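Local atomic coordinates of putative alpha-L-fucosidase (Bacteroides thetaiotaomicron VPI-5482, PDB entry 3GZA), a protein that probably hydrolyses alpha-L-fucosides, as a member of glycoside hydrolase family 29. Residues N341-S346 and V368-I373. Numbering follows the deposited sequence. Where two conformers were deposited one is given.
Sequences NRRFSS and VNYCII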
ATOM      1  N   ASN A 341       7.606  38.745  23.742  1.00 25.48           N
ATOM      2  CA  ASN A 341       6.735  39.821  24.207  1.00 26.25           C
ATOM      3  C   ASN A 341       7.405  40.730  25.215  1.00 26.29           C
ATOM      4  O   ASN A 341       7.263  41.962  25.138  1.00 26.58           O
ATOM      5  CB  ASN A 341       5.442  39.264  24.760  1.00 26.83           C
ATOM      6  CG  ASN A 341       4.530  38.727  23.664  1.00 32.59           C
ATOM      7  OD1 ASN A 341       4.616  39.163  22.503  1.00 39.02           O
ATOM      8  ND2 ASN A 341       3.632  37.808  24.026  1.00 38.07           N
ATOM      9  N   ARG A 342       8.140  40.140  26.154  1.00 25.48           N
ATOM     10  CA  ARG A 342       8.840  40.954  27.137  1.00 26.04           C
ATOM     11  C   ARG A 342       9.810  41.957  26.489  1.00 26.30           C
ATOM     12  O   ARG A 342       9.887  43.137  26.897  1.00 26.98           O
ATOM     13  CB  ARG A 342       9.619  40.080  28.107  1.00 26.98           C
ATOM     14  CG  ARG A 342      10.050  40.851  29.335  1.00 27.81           C
ATOM     15  CD  ARG A 342      10.964  40.029  30.222  1.00 28.51           C
ATOM     16  NE  ARG A 342      12.267  39.818  29.599  1.00 28.34           N
ATOM     17  CZ  ARG A 342      13.267  40.692  29.587  1.00 32.29           C
ATOM     18  NH1 ARG A 342      13.183  41.860  30.217  1.00 32.11           N
ATOM     19  NH2 ARG A 342      14.393  40.378  28.953  1.00 32.10           N
ATOM     20  N   ARG A 343      10.551  41.501  25.486  1.00 26.17           N
ATOM     21  CA  ARG A 343      11.535  42.366  24.859  1.00 26.34           C
ATOM     22  C   ARG A 343      10.935  43.391  23.912  1.00 27.19           C
ATOM     23  O   ARG A 343      11.306  44.576  23.976  1.00 27.76           O
ATOM     24  CB  ARG A 343      12.556  41.559  24.056  1.00 26.54           C
ATOM     25  CG  ARG A 343      13.331  40.586  24.886  1.00 25.92           C
ATOM     26  CD  ARG A 343      14.432  39.963  24.084  1.00 26.74           C
ATOM     27  NE  ARG A 343      15.138  38.957  24.864  1.00 24.37           N
ATOM     28  CZ  ARG A 343      16.221  38.317  24.443  1.00 28.59           C
ATOM     29  NH1 ARG A 343      16.737  38.567  23.264  1.00 29.81           N
ATOM     30  NH2 ARG A 343      16.793  37.412  25.222  1.00 31.49           N
ATOM     31  N   PHE A 344       9.975  42.962  23.094  1.00 27.05           N
ATOM     32  CA  PHE A 344       9.573  43.767  21.979  1.00 28.17           C
ATOM     33  C   PHE A 344       8.126  44.208  21.886  1.00 29.59           C
ATOM     34  O   PHE A 344       7.804  44.901  20.945  1.00 29.52           O
ATOM     35  CB  PHE A 344       9.973  43.047  20.673  1.00 28.81           C
ATOM     36  CG  PHE A 344      11.426  42.630  20.614  1.00 27.83           C
ATOM     37  CD1 PHE A 344      12.426  43.574  20.733  1.00 27.85           C
ATOM     38  CD2 PHE A 344      11.782  41.304  20.423  1.00 26.95           C
ATOM     39  CE1 PHE A 344      13.775  43.196  20.676  1.00 26.62           C
ATOM     40  CE2 PHE A 344      13.098  40.923  20.375  1.00 27.27           C
ATOM     41  CZ  PHE A 344      14.094  41.885  20.497  1.00 27.42           C
ATOM     42  N   SER A 345       7.261  43.899  22.846  1.00 30.16           N
ATOM     43  CA  SER A 345       5.862  44.274  22.661  1.00 32.02           C
ATOM     44  C   SER A 345       5.564  45.725  22.970  1.00 32.10           C
ATOM     45  O   SER A 345       4.660  46.315  22.359  1.00 34.08           O
ATOM     46  CB  SER A 345       4.924  43.379  23.460  1.00 31.69           C
ATOM     47  OG  SER A 345       5.048  43.634  24.836  1.00 35.82           O
ATOM     48  N   SER A 346       6.356  46.322  23.854  1.00 31.90           N
ATOM     49  CA  SER A 346       6.117  47.688  24.280  0.50 31.56           C
ATOM     50  C   SER A 346       7.365  48.551  24.145  1.00 30.90           C
ATOM     51  O   SER A 346       8.202  48.570  25.013  1.00 30.79           O
ATOM     52  CB  SER A 346       5.590  47.671  25.710  0.50 31.93           C
ATOM     53  OG  SER A 346       4.391  46.897  25.766  0.50 33.21           O
ATOM     54  N   VAL A 368      18.927  52.949  25.952  1.00 27.02           N
ATOM     55  CA  VAL A 368      18.395  52.325  24.733  0.50 25.47           C
ATOM     56  C   VAL A 368      19.444  51.346  24.225  1.00 26.14           C
ATOM     57  O   VAL A 368      20.619  51.681  24.213  1.00 26.34           O
ATOM     58  CB  VAL A 368      18.116  53.353  23.611  0.50 25.78           C
ATOM     59  CG1 VAL A 368      17.446  52.668  22.414  0.50 20.09           C
ATOM     60  CG2 VAL A 368      17.249  54.477  24.108  0.50 25.48           C
ATOM     61  N   ASN A 369      19.031  50.136  23.826  1.00 26.37           N
ATOM     62  CA  ASN A 369      19.988  49.162  23.255  1.00 26.06           C
ATOM     63  C   ASN A 369      19.461  48.337  22.083  1.00 27.00           C
ATOM     64  O   ASN A 369      20.168  47.461  21.553  1.00 26.25           O
ATOM     65  CB  ASN A 369      20.564  48.238  24.335  1.00 26.40           C
ATOM     66  CG  ASN A 369      19.560  47.274  24.872  1.00 27.55           C
ATOM     67  OD1 ASN A 369      18.408  47.624  25.077  1.00 29.74           O
ATOM     68  ND2 ASN A 369      19.993  46.040  25.120  1.00 27.25           N
ATOM     69  N   TYR A 370      18.218  48.593  21.688  1.00 26.18           N
ATOM     70  CA  TYR A 370      17.625  47.889  20.569  1.00 26.00           C
ATOM     71  C   TYR A 370      16.723  48.801  19.793  1.00 25.89           C
ATOM     72  O   TYR A 370      16.169  49.757  20.306  1.00 25.64           O
ATOM     73  CB  TYR A 370      16.678  46.773  21.015  1.00 25.92           C
ATOM     74  CG  TYR A 370      17.178  45.412  21.359  1.00 23.87           C
ATOM     75  CD1 TYR A 370      17.205  44.412  20.418  1.00 25.74           C
ATOM     76  CD2 TYR A 370      17.510  45.086  22.662  1.00 26.91           C
ATOM     77  CE1 TYR A 370      17.605  43.144  20.733  1.00 24.11           C
ATOM     78  CE2 TYR A 370      17.905  43.801  22.994  1.00 25.08           C
ATOM     79  CZ  TYR A 370      17.950  42.836  22.030  1.00 26.87           C
ATOM     80  OH  TYR A 370      18.299  41.539  22.344  1.00 26.08           O
ATOM     81  N   CYS A 371      16.627  48.515  18.503  1.00 25.00           N
ATOM     82  CA  CYS A 371      15.718  49.204  17.598  0.50 24.14           C
ATOM     83  C   CYS A 371      15.096  48.179  16.681  1.00 24.89           C
ATOM     84  O   CYS A 371      15.719  47.160  16.393  1.00 24.77           O
ATOM     85  CB  CYS A 371      16.448  50.212  16.715  0.50 24.43           C
ATOM     86  SG  CYS A 371      17.015  51.680  17.520  0.50 20.83           S
ATOM     87  N   ILE A 372      13.888  48.456  16.205  1.00 24.96           N
ATOM     88  CA  ILE A 372      13.234  47.630  15.213  1.00 25.18           C
ATOM     89  C   ILE A 372      12.889  48.582  14.089  1.00 25.25           C
ATOM     90  O   ILE A 372      12.510  49.717  14.356  1.00 25.36           O
ATOM     91  CB  ILE A 372      11.987  46.916  15.778  1.00 25.11           C
ATOM     92  CG1 ILE A 372      12.446  45.783  16.709  1.00 25.82           C
ATOM     93  CG2 ILE A 372      11.061  46.396  14.670  1.00 26.86           C
ATOM     94  CD1 ILE A 372      11.330  44.977  17.286  1.00 25.83           C
ATOM     95  N   ILE A 373      13.102  48.127  12.851  1.00 24.57           N
ATOM     96  CA  ILE A 373      12.734  48.895  11.660  1.00 24.45           C
ATOM     97  C   ILE A 373      11.944  47.951  10.788  1.00 24.87           C
ATOM     98  O   ILE A 373      12.310  46.787  10.658  1.00 24.00           O
ATOM     99  CB  ILE A 373      13.937  49.344  10.835  1.00 24.13           C
ATOM    100  CG1 ILE A 373      15.080  49.838  11.726  1.00 25.88           C
ATOM    101  CG2 ILE A 373      13.493  50.414   9.754  1.00 23.56           C
ATOM    102  CD1 ILE A 373      16.412  50.006  10.974  1.00 29.93           C
TER
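With its CG set opposite the carbonyl carbon (chi1 -52°), Phe-344 swings its ring from helix 327-344 toward strand 366-375, where Tyr-370, with the same kind of first torsion (chi1 -85°), turns a ring face to meet it. The result is an edge-to-face aromatic pair: the rim of Phe-344 points at the Tyr-370 face, ring centroids 5.3 Å apart and planes 77° to one another. Between the two rings the nearest atoms are Phe-344 CE1 and Tyr-370 CD1, 3.6 Å apart, with the contact offset toward the rim of the tyrosine ring. Phe-344 CZ lies 3.7 Å from Tyr-370 CE1. Two residues along the strand, Ile-372 sends the end of its extended chain to the same phenylalanine, Ile-372 CD1 lying 3.9 Å from Phe-344 CD1. On the helix side, the CB of Arg-343 rests over the centre of one Phe-344 face. The rest of that arginine runs out straight from CG to NE and brings Arg-343 NH1 to 3.5 Å from Tyr-370 OH, the guanidinium and phenol planes lying oblique to each other. Both polar ends meet Glu-304 OE2, which forms a salt bridge with Arg-343 NH1 and a hydrogen bond with Tyr-370 OH; Glu-339 forms a salt bridge with Arg-343 NE. Tyr-370 and Asn-369 both face Tyr-440, a classic beta bulge. The contact thus joins helix 327-344, which follows the TIM-barrel-type fucosidase strands, to the C-terminal antiparallel beta domain, probably of the F5/8 type C kind. Chemically the junction is mixed: an apolar aromatic and aliphatic patch beside a charged cluster, in which the shared carboxylate of Glu-304 probably offsets the arginine's charge and orients the phenol.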